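Local structure of mycosin-1 (Mycobacterium smegmatis, 4KB5) at residues 118-121 with 122-126; 149-153 with 154-158; 245-248 with 249-253; 335-338 with 339-343. The protein acts as a subtilisin-like serine protease that cleaves EspB and may help regulate ESX-1 secretion and virulence in mycobacteria. One frame throughout, in Å; residues are numbered along the deposited sequence.

Contact 1: residues 118-121 with 122-126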
loop_
_atom_site.group_PDB
_atom_site.type_symbol
_atom_site.label_atom_id
_atom_site.label_comp_id
_atom_site.label_asym_id
_atom_site.label_seq_id
_atom_site.Cartn_x
_atom_site.Cartn_y
_atom_site.Cartn_z
ATOM N N GLY A 118 -2.520 24.589 -2.016
ATOM C CA GLY A 118 -2.469 24.062 -0.662
ATOM C C GLY A 118 -2.110 22.586 -0.535
ATOM O O GLY A 118 -2.252 22.025 0.557
ATOM N N PHE A 119 -1.653 21.944 -1.618
ATOM C CA PHE A 119 -1.271 20.524 -1.509
ATOM C C PHE A 119 0.144 20.348 -0.990
ATOM O O PHE A 119 1.069 20.991 -1.473
ATOM C CB PHE A 119 -1.437 19.723 -2.807
ATOM C CG PHE A 119 -1.022 18.277 -2.663
ATOM C CD1 PHE A 119 0.321 17.896 -2.822
ATOM C CD2 PHE A 119 -1.953 17.304 -2.318
ATOM C CE1 PHE A 119 0.711 16.567 -2.652
ATOM C CE2 PHE A 119 -1.564 15.983 -2.142
ATOM C CZ PHE A 119 -0.235 15.612 -2.318
ATOM N N VAL A 120 0.293 19.465 -0.005
ATOM C CA VAL A 120 1.598 18.916 0.359
ATOM C C VAL A 120 1.427 17.432 0.750
ATOM O O VAL A 120 0.366 17.025 1.271
ATOM C CB VAL A 120 2.313 19.752 1.454
ATOM C CG1 VAL A 120 1.537 19.747 2.781
ATOM C CG2 VAL A 120 3.736 19.267 1.667
ATOM N N GLY A 121 2.456 16.631 0.473
ATOM C CA GLY A 121 2.486 15.239 0.893
ATOM C C GLY A 121 2.783 15.117 2.388
ATOM O O GLY A 121 3.193 16.091 3.040
ATOM N N MET A 122 2.591 13.915 2.926
ATOM C CA MET A 122 2.811 13.659 4.355
ATOM C C MET A 122 4.264 13.963 4.748
ATOM O O MET A 122 4.526 14.582 5.790
ATOM C CB MET A 122 2.419 12.204 4.676
ATOM C CG MET A 122 2.591 11.787 6.124
ATOM S SD MET A 122 1.312 12.419 7.234
ATOM C CE MET A 122 -0.157 11.677 6.539
ATOM N N ALA A 123 5.203 13.553 3.893
ATOM C CA ALA A 123 6.629 13.638 4.195
ATOM C C ALA A 123 7.398 14.216 2.999
ATOM O O ALA A 123 8.033 13.465 2.243
ATOM C CB ALA A 123 7.165 12.265 4.588
ATOM N N PRO A 124 7.353 15.562 2.836
ATOM C CA PRO A 124 7.867 16.245 1.639
ATOM C C PRO A 124 9.378 16.261 1.472
ATOM O O PRO A 124 9.844 16.745 0.454
ATOM C CB PRO A 124 7.342 17.688 1.793
ATOM C CG PRO A 124 7.145 17.865 3.264
ATOM C CD PRO A 124 6.717 16.511 3.778
ATOM N N ASP A 125 10.133 15.769 2.452
ATOM C CA ASP A 125 11.586 15.668 2.317
ATOM C C ASP A 125 12.126 14.254 1.997
ATOM O O ASP A 125 13.343 14.076 1.902
ATOM C CB ASP A 125 12.298 16.199 3.568
ATOM C CG ASP A 125 12.268 17.721 3.679
ATOM O OD1 ASP A 125 12.298 18.426 2.649
ATOM O OD2 ASP A 125 12.237 18.215 4.825
ATOM N N VAL A 126 11.256 13.256 1.836
ATOM C CA VAL A 126 11.735 11.883 1.578
ATOM C C VAL A 126 12.368 11.737 0.187
ATOM O O VAL A 126 12.033 12.482 -0.726
ATOM C CB VAL A 126 10.640 10.790 1.702
ATOM C CG1 VAL A 126 10.160 10.640 3.141
ATOM C CG2 VAL A 126 9.470 11.033 0.743
#
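The nearest thing to a flat group in this turn is the pyrrolidine ring of Pro124, and Val120 and Gly121 both come to its rim from one side of the puckered ring. Gly121 O lies off the ring plane and beyond its CD corner, 3.6 Å from Pro124 CD. Val120 comes in at a slant to the other end of the rim, its CG2 methyl 3.9 Å from Pro124 CB and nearly as close to CG. That methyl lies anti to the valine's own nitrogen, which carries it forward along the chain to the proline. Met122 behaves differently: it points away from 118-121, and its thioether, bent at chi2 (76°) and chi3 (61°), packs on Tyr317 and Leu324 of helix 311-328. Pro124 is the second residue of a type I beta turn, Ala123 to Val126, closed by Val126 N donating to Ala123 O at 3.3 Å. The whole stretch links helix 102-110 to strand 127-132 and is tied back to the end of that helix by backbone bonds, among them Met122 with Ile108 and Ala123 with Ile109. Gln56 NE2 bonds Met122 O and, more weakly, Gly121 O. No hydrogen bond passes between 118-121 and 122-126. Apart from the chain itself, then, the two are related by buried apolar van der Waals contact, while these two carbonyls are satisfied from outside by Gln56.

Contact 2: residues 149-153 with 154-158. With GOL (glycerol), chain J.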
loop_
_atom_site.group_PDB
_atom_site.type_symbol
_atom_site.label_atom_id
_atom_site.label_comp_id
_atom_site.label_asym_id
_atom_site.label_seq_id
_atom_site.Cartn_x
_atom_site.Cartn_y
_atom_site.Cartn_z
ATOM N N ASP A 149 -4.262 -24.643 -14.031
ATOM C CA ASP A 149 -3.214 -24.458 -13.042
ATOM C C ASP A 149 -3.329 -23.048 -12.460
ATOM O O ASP A 149 -3.203 -22.053 -13.185
ATOM C CB ASP A 149 -1.837 -24.692 -13.678
ATOM C CG ASP A 149 -0.704 -24.705 -12.662
ATOM O OD1 ASP A 149 0.465 -24.767 -13.096
ATOM O OD2 ASP A 149 -0.963 -24.658 -11.439
ATOM N N PRO A 150 -3.598 -22.957 -11.145
ATOM C CA PRO A 150 -3.775 -21.652 -10.503
ATOM C C PRO A 150 -2.514 -20.801 -10.581
ATOM O O PRO A 150 -2.605 -19.587 -10.598
ATOM C CB PRO A 150 -4.090 -22.014 -9.047
ATOM C CG PRO A 150 -3.547 -23.394 -8.865
ATOM C CD PRO A 150 -3.734 -24.070 -10.187
ATOM N N ASN A 151 -1.353 -21.446 -10.643
ATOM C CA ASN A 151 -0.070 -20.752 -10.732
ATOM C C ASN A 151 0.285 -20.158 -12.106
ATOM O O ASN A 151 1.362 -19.575 -12.263
ATOM C CB ASN A 151 1.062 -21.655 -10.221
ATOM C CG ASN A 151 0.956 -21.935 -8.728
ATOM O OD1 ASN A 151 0.850 -21.016 -7.912
ATOM N ND2 ASN A 151 0.984 -23.213 -8.364
ATOM N N THR A 152 -0.612 -20.298 -13.084
ATOM C CA THR A 152 -0.415 -19.701 -14.414
ATOM C C THR A 152 -1.399 -18.556 -14.641
ATOM O O THR A 152 -1.425 -17.945 -15.711
ATOM C CB THR A 152 -0.553 -20.730 -15.573
ATOM O OG1 THR A 152 -1.926 -21.112 -15.731
ATOM C CG2 THR A 152 0.321 -21.959 -15.343
ATOM N N THR A 153 -2.213 -18.288 -13.626
ATOM C CA THR A 153 -3.109 -17.132 -13.595
ATOM C C THR A 153 -2.301 -15.809 -13.612
ATOM O O THR A 153 -1.123 -15.797 -13.253
ATOM C CB THR A 153 -4.008 -17.213 -12.335
ATOM O OG1 THR A 153 -5.082 -16.277 -12.418
ATOM C CG2 THR A 153 -3.223 -16.921 -11.098
ATOM N N GLN A 154 -2.932 -14.712 -14.033
ATOM C CA GLN A 154 -2.320 -13.373 -13.939
ATOM C C GLN A 154 -2.032 -12.967 -12.491
ATOM O O GLN A 154 -0.972 -12.398 -12.193
ATOM C CB GLN A 154 -3.205 -12.316 -14.596
ATOM C CG GLN A 154 -2.754 -11.926 -15.988
ATOM C CD GLN A 154 -3.661 -10.889 -16.623
ATOM O OE1 GLN A 154 -4.523 -11.224 -17.433
ATOM N NE2 GLN A 154 -3.476 -9.621 -16.250
ATOM N N THR A 155 -2.981 -13.264 -11.605
ATOM C CA THR A 155 -2.803 -13.059 -10.162
ATOM C C THR A 155 -1.501 -13.684 -9.663
ATOM O O THR A 155 -0.696 -13.022 -9.003
ATOM C CB THR A 155 -3.999 -13.635 -9.374
ATOM O OG1 THR A 155 -5.208 -13.075 -9.890
ATOM C CG2 THR A 155 -3.890 -13.304 -7.889
ATOM N N ALA A 156 -1.273 -14.948 -10.008
ATOM C CA ALA A 156 -0.070 -15.635 -9.556
ATOM C C ALA A 156 1.185 -14.999 -10.140
ATOM O O ALA A 156 2.188 -14.822 -9.438
ATOM C CB ALA A 156 -0.141 -17.119 -9.898
ATOM N N GLY A 157 1.131 -14.651 -11.427
ATOM C CA GLY A 157 2.249 -13.954 -12.071
ATOM C C GLY A 157 2.532 -12.643 -11.345
ATOM O O GLY A 157 3.682 -12.308 -11.054
ATOM N N SER A 158 1.463 -11.926 -11.012
ATOM C CA SER A 158 1.587 -10.675 -10.286
ATOM C C SER A 158 2.223 -10.887 -8.900
ATOM O O SER A 158 3.141 -10.153 -8.515
ATOM C CB SER A 158 0.236 -9.993 -10.181
ATOM O OG SER A 158 0.397 -8.751 -9.533
HETATM C C1 GOL J . -6.812 -13.694 -13.302
HETATM O O1 GOL J . -5.503 -13.991 -12.802
HETATM C C2 GOL J . -7.138 -14.540 -14.537
HETATM O O2 GOL J . -7.843 -13.710 -15.468
HETATM C C3 GOL J . -5.896 -15.081 -15.242
HETATM O O3 GOL J . -6.068 -14.983 -16.666
HETATM O O HOH W 1 -6.278 -16.331 -9.780
#
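Thr153 carries most of this contact, gripping Ala156 and Gly157 one turn ahead of it. Its carbonyl oxygen starts the helical pattern, Gly157 N reaching Thr153 O at 3.1 Å in a fairly straight bond (164°). Its side chain is modelled with OG1 anti to the backbone nitrogen (chi1 -167°), which turns the CG2 methyl, and not the hydroxyl, to the first turn and against Ala156 CB. This rotation is doubtful, however, because the same methyl runs too near Pro150 O in the model. Thr153 occupies the N-cap of helix 154-171, where the first amide groups have no carbonyl of an earlier turn to receive them. Glycerol, probably from the crystallisation liquor, helps here: Thr155 N donates to glycerol O1 at 2.9 Å and 167°, and Thr155 OG1 bonds the same oxygen at 3.1 Å. Thr153 OG1 approaches glycerol O1 very closely, and a water bonded to Thr153 OG1 (2.9 Å) is also weakly bonded to Thr155 OG1. Gln154 brings its CB to 3.4 Å from glycerol O1, while its NE2 bonds Gln139 OE1. Ala156 points CB back at the 3-10 segment 150-152, lying 3.7 Å from Asn151 O, and is also covered by Ile191; Asn151 O accepts a bond from Arg160 and Asn151 OD1 one from the amide of Asp192.

Contact 3: residues 245-248 with 249-253; sequences IVSP and AWYDP
Ile245 and Trp250 meet in a CH-pi contact: methyl CG2 of Ile245 sits 3.5 Å from the centroid of the six-membered ring of Trp250, only 8° off its normal. The first torsion of Trp250 (chi1 75°) places CG between its backbone N and carbonyl carbon and turns the indole back against Ile245. Two smaller apolar pairs are Val246 CG1 with Ala249 CB at 3.6 Å and Pro248 CB with Tyr251 CD2 at 4.0 Å. Backbone bonds close the turn. Trp250 N reaches Val246 O at 2.9 Å in the carbonyl plane, though bent at the hydrogen (131°); Tyr251 N reaches Pro248 O at 3.0 Å, nearly straight but from above the carbonyl plane. The polar ends converge on one outside carboxylate oxygen, Glu193 OE2, which bonds Ser247 OG, Trp250 NE1 and Tyr251 OH and would thereby probably be kept ionised. Pro248 follows a cis peptide bond, its side chain about 10 Å from that of Ser312, the inferred charge-relay serine. A cis-proline just after a strand is also found in the substrate-cleft region of subtilisin, probably a family resemblance.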
loop_
_atom_site.group_PDB
_atom_site.type_symbol
_atom_site.label_atom_id
_atom_site.label_comp_id
_atom_site.label_asym_id
_atom_site.label_seq_id
_atom_site.Cartn_x
_atom_site.Cartn_y
_atom_site.Cartn_z
ATOM N N ILE A 245 -8.953 -14.448 -0.318
ATOM C CA ILE A 245 -7.618 -14.149 0.169
ATOM C C ILE A 245 -7.142 -12.880 -0.536
ATOM O O ILE A 245 -7.329 -12.745 -1.751
ATOM C CB ILE A 245 -6.632 -15.298 -0.136
ATOM C CG1 ILE A 245 -7.056 -16.576 0.611
ATOM C CG2 ILE A 245 -5.193 -14.884 0.209
ATOM C CD1 ILE A 245 -6.439 -17.868 0.082
ATOM N N VAL A 246 -6.541 -11.964 0.223
ATOM C CA VAL A 246 -5.915 -10.768 -0.350
ATOM C C VAL A 246 -4.464 -10.739 0.096
ATOM O O VAL A 246 -4.182 -10.739 1.295
ATOM C CB VAL A 246 -6.597 -9.450 0.101
ATOM C CG1 VAL A 246 -5.915 -8.241 -0.548
ATOM C CG2 VAL A 246 -8.089 -9.467 -0.213
ATOM N N SER A 247 -3.559 -10.710 -0.876
ATOM C CA SER A 247 -2.129 -10.744 -0.620
ATOM C C SER A 247 -1.433 -9.602 -1.361
ATOM O O SER A 247 -1.775 -9.325 -2.514
ATOM C CB SER A 247 -1.556 -12.084 -1.072
ATOM O OG SER A 247 -0.194 -12.162 -0.719
ATOM N N PRO A 248 -0.433 -8.952 -0.719
ATOM C CA PRO A 248 0.194 -9.301 0.554
ATOM C C PRO A 248 -0.544 -8.865 1.831
ATOM O O PRO A 248 0.010 -9.009 2.941
ATOM C CB PRO A 248 1.559 -8.606 0.464
ATOM C CG PRO A 248 1.324 -7.415 -0.408
ATOM C CD PRO A 248 0.194 -7.767 -1.338
ATOM N N ALA A 249 -1.769 -8.361 1.688
ATOM C CA ALA A 249 -2.553 -7.906 2.837
ATOM C C ALA A 249 -2.535 -8.916 3.989
ATOM O O ALA A 249 -2.396 -8.537 5.164
ATOM C CB ALA A 249 -3.991 -7.601 2.411
ATOM N N TRP A 250 -2.626 -10.203 3.657
ATOM C CA TRP A 250 -2.748 -11.219 4.705
ATOM C C TRP A 250 -1.484 -11.584 5.450
ATOM O O TRP A 250 -1.538 -12.425 6.342
ATOM C CB TRP A 250 -3.507 -12.453 4.222
ATOM C CG TRP A 250 -2.739 -13.375 3.302
ATOM C CD1 TRP A 250 -1.663 -13.061 2.459
ATOM C CD2 TRP A 250 -3.009 -14.802 3.060
ATOM N NE1 TRP A 250 -1.251 -14.172 1.756
ATOM C CE2 TRP A 250 -2.019 -15.247 2.061
ATOM C CE3 TRP A 250 -3.936 -15.720 3.549
ATOM C CZ2 TRP A 250 -1.972 -16.562 1.602
ATOM C CZ3 TRP A 250 -3.878 -17.041 3.081
ATOM C CH2 TRP A 250 -2.920 -17.449 2.128
ATOM N N TYR A 251 -0.356 -10.943 5.146
ATOM C CA TYR A 251 0.866 -11.143 5.951
ATOM C C TYR A 251 0.952 -10.279 7.212
ATOM O O TYR A 251 1.956 -10.315 7.920
ATOM C CB TYR A 251 2.122 -10.970 5.100
ATOM C CG TYR A 251 2.302 -12.087 4.100
ATOM C CD1 TYR A 251 2.717 -13.367 4.511
ATOM C CD2 TYR A 251 2.017 -11.888 2.759
ATOM C CE1 TYR A 251 2.859 -14.410 3.590
ATOM C CE2 TYR A 251 2.164 -12.909 1.834
ATOM C CZ TYR A 251 2.588 -14.167 2.254
ATOM O OH TYR A 251 2.723 -15.173 1.330
ATOM N N ASP A 252 -0.092 -9.501 7.488
ATOM C CA ASP A 252 -0.245 -8.801 8.771
ATOM C C ASP A 252 0.091 -9.755 9.934
ATOM O O ASP A 252 -0.355 -10.891 9.923
ATOM C CB ASP A 252 -1.688 -8.325 8.909
ATOM C CG ASP A 252 -2.039 -7.899 10.334
ATOM O OD1 ASP A 252 -2.899 -8.557 10.970
ATOM O OD2 ASP A 252 -1.445 -6.909 10.818
ATOM N N PRO A 253 0.871 -9.297 10.939
ATOM C CA PRO A 253 1.404 -7.963 11.197
ATOM C C PRO A 253 2.852 -7.746 10.758
ATOM O O PRO A 253 3.474 -6.754 11.155
ATOM C CB PRO A 253 1.314 -7.860 12.732
ATOM C CG PRO A 253 1.469 -9.277 13.221
ATOM C CD PRO A 253 1.177 -10.209 12.061
#

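Contact 4: residues 335-338 with 339-343; sequences AQII and NRITA
Ala335 to Asn339, Gln336 to Arg340, Ile337 to Ile341 and Ile338 to Thr342 are joined by four successive alpha-helical bonds, so that helix 334-343 runs through without a break. The first and last are the shortest, Asn339 N to Ala335 O and Thr342 N to Ile338 O both measuring 2.9 Å. The donors do not all approach alike: Ile341 N is tilted 16° from the plane of the Ile337 carbonyl, whereas Arg340 N stands 38° above that of Gln336. Among the side chains, Ile337 and Ile341 lie side by side and point the same way, CG2 of Ile337 4.2 Å from CD1 of Ile341. Ile341 CG1 also rests 3.5 Å from Ile337 O. Thr342 turns its hydroxyl back along the helix, OG1 being held between the backbone N and the carbonyl carbon (chi1 59°). There it lies 3.1 Å from Ile338 O and 3.2 Å from Asn339 O, and its one proton may serve either. Arg340 CB passes 3.4 Å from Gln336 O before the chain bends at chi3 to its own partners, the carbonyls of Ala366 and Trp369 and a cation-pi contact with Phe329. The isoleucine pair faces helix 311-328, Ile337 on Val325 and Ile341 on Leu321, while Ile338, Ile341 and Thr342 all touch Leu256, so helix 334-343 packs on helix 311-328 and on the start of strand 256-261.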
loop_
_atom_site.group_PDB
_atom_site.type_symbol
_atom_site.label_atom_id
_atom_site.label_comp_id
_atom_site.label_asym_id
_atom_site.label_seq_id
_atom_site.Cartn_x
_atom_site.Cartn_y
_atom_site.Cartn_z
ATOM N N ALA A 335 8.976 -3.365 13.148
ATOM C CA ALA A 335 7.921 -3.776 14.089
ATOM C C ALA A 335 7.538 -2.650 15.049
ATOM O O ALA A 335 6.360 -2.439 15.336
ATOM C CB ALA A 335 8.333 -5.030 14.876
ATOM N N GLN A 336 8.539 -1.938 15.545
ATOM C CA GLN A 336 8.319 -0.882 16.511
ATOM C C GLN A 336 7.695 0.365 15.890
ATOM O O GLN A 336 6.950 1.084 16.560
ATOM C CB GLN A 336 9.644 -0.543 17.201
ATOM C CG GLN A 336 10.137 -1.691 18.064
ATOM C CD GLN A 336 11.540 -1.487 18.581
ATOM O OE1 GLN A 336 12.346 -0.769 17.982
ATOM N NE2 GLN A 336 11.851 -2.144 19.699
ATOM N N ILE A 337 8.012 0.630 14.622
ATOM C CA ILE A 337 7.372 1.721 13.888
ATOM C C ILE A 337 5.888 1.409 13.665
ATOM O O ILE A 337 5.027 2.232 13.967
ATOM C CB ILE A 337 8.115 2.034 12.564
ATOM C CG1 ILE A 337 9.452 2.703 12.890
ATOM C CG2 ILE A 337 7.259 2.936 11.670
ATOM C CD1 ILE A 337 10.452 2.744 11.742
ATOM N N ILE A 338 5.590 0.209 13.187
ATOM C CA ILE A 338 4.202 -0.246 13.022
ATOM C C ILE A 338 3.429 -0.202 14.354
ATOM O O ILE A 338 2.266 0.220 14.382
ATOM C CB ILE A 338 4.136 -1.668 12.422
ATOM C CG1 ILE A 338 4.554 -1.654 10.940
ATOM C CG2 ILE A 338 2.736 -2.264 12.542
ATOM C CD1 ILE A 338 4.865 -3.039 10.397
ATOM N N ASN A 339 4.074 -0.624 15.444
ATOM C CA ASN A 339 3.419 -0.631 16.760
ATOM C C ASN A 339 3.006 0.777 17.185
ATOM O O ASN A 339 1.892 0.994 17.651
ATOM C CB ASN A 339 4.325 -1.244 17.842
ATOM C CG ASN A 339 3.697 -1.162 19.235
ATOM O OD1 ASN A 339 4.159 -0.416 20.101
ATOM N ND2 ASN A 339 2.624 -1.892 19.428
ATOM N N ARG A 340 3.926 1.716 17.021
ATOM C CA ARG A 340 3.696 3.119 17.304
ATOM C C ARG A 340 2.524 3.721 16.487
ATOM O O ARG A 340 1.694 4.469 17.022
ATOM C CB ARG A 340 5.000 3.873 17.085
ATOM C CG ARG A 340 4.892 5.379 17.155
ATOM C CD ARG A 340 6.264 6.012 17.293
ATOM N NE ARG A 340 6.741 5.916 18.658
ATOM C CZ ARG A 340 6.400 6.736 19.654
ATOM N NH1 ARG A 340 6.899 6.523 20.858
ATOM N NH2 ARG A 340 5.569 7.759 19.463
ATOM N N ILE A 341 2.445 3.368 15.211
ATOM C CA ILE A 341 1.360 3.823 14.348
ATOM C C ILE A 341 0.001 3.222 14.747
ATOM O O ILE A 341 -1.004 3.937 14.807
ATOM C CB ILE A 341 1.693 3.554 12.857
ATOM C CG1 ILE A 341 2.855 4.454 12.416
ATOM C CG2 ILE A 341 0.467 3.747 11.963
ATOM C CD1 ILE A 341 3.345 4.217 10.995
ATOM N N THR A 342 -0.035 1.922 15.031
ATOM C CA THR A 342 -1.294 1.275 15.385
ATOM C C THR A 342 -1.757 1.596 16.822
ATOM O O THR A 342 -2.949 1.676 17.071
ATOM C CB THR A 342 -1.226 -0.249 15.183
ATOM O OG1 THR A 342 -0.180 -0.785 16.004
ATOM C CG2 THR A 342 -0.940 -0.574 13.689
ATOM N N ALA A 343 -0.812 1.789 17.739
ATOM C CA ALA A 343 -1.104 2.064 19.144
ATOM C C ALA A 343 -1.688 3.446 19.349
ATOM O O ALA A 343 -2.475 3.646 20.277
ATOM C CB ALA A 343 0.150 1.915 19.999
#

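In the fold
The four contacts follow one another along the chain, all within the peptidase S8 fold. Contacts 1 and 2 lie on opposite sides of the chain's centre, their own centres about 37 Å apart. Contact 3 is closer in, with centres about 17 Å from those of both contact 2 and contact 4. It touches the latter directly, Pro253 O lying 4.0 Å from Ile338 CD1. Helix 311-328, which carries Ser312, the inferred charge-relay serine, in its first turn, is touched by both contact 1 and contact 4. Contacts 1 and 3 lie in connections leading into strands 127-132 and 256-261 of the parallel sheet, contact 2 at the start of helix 154-171, and contact 4 on helix 334-343.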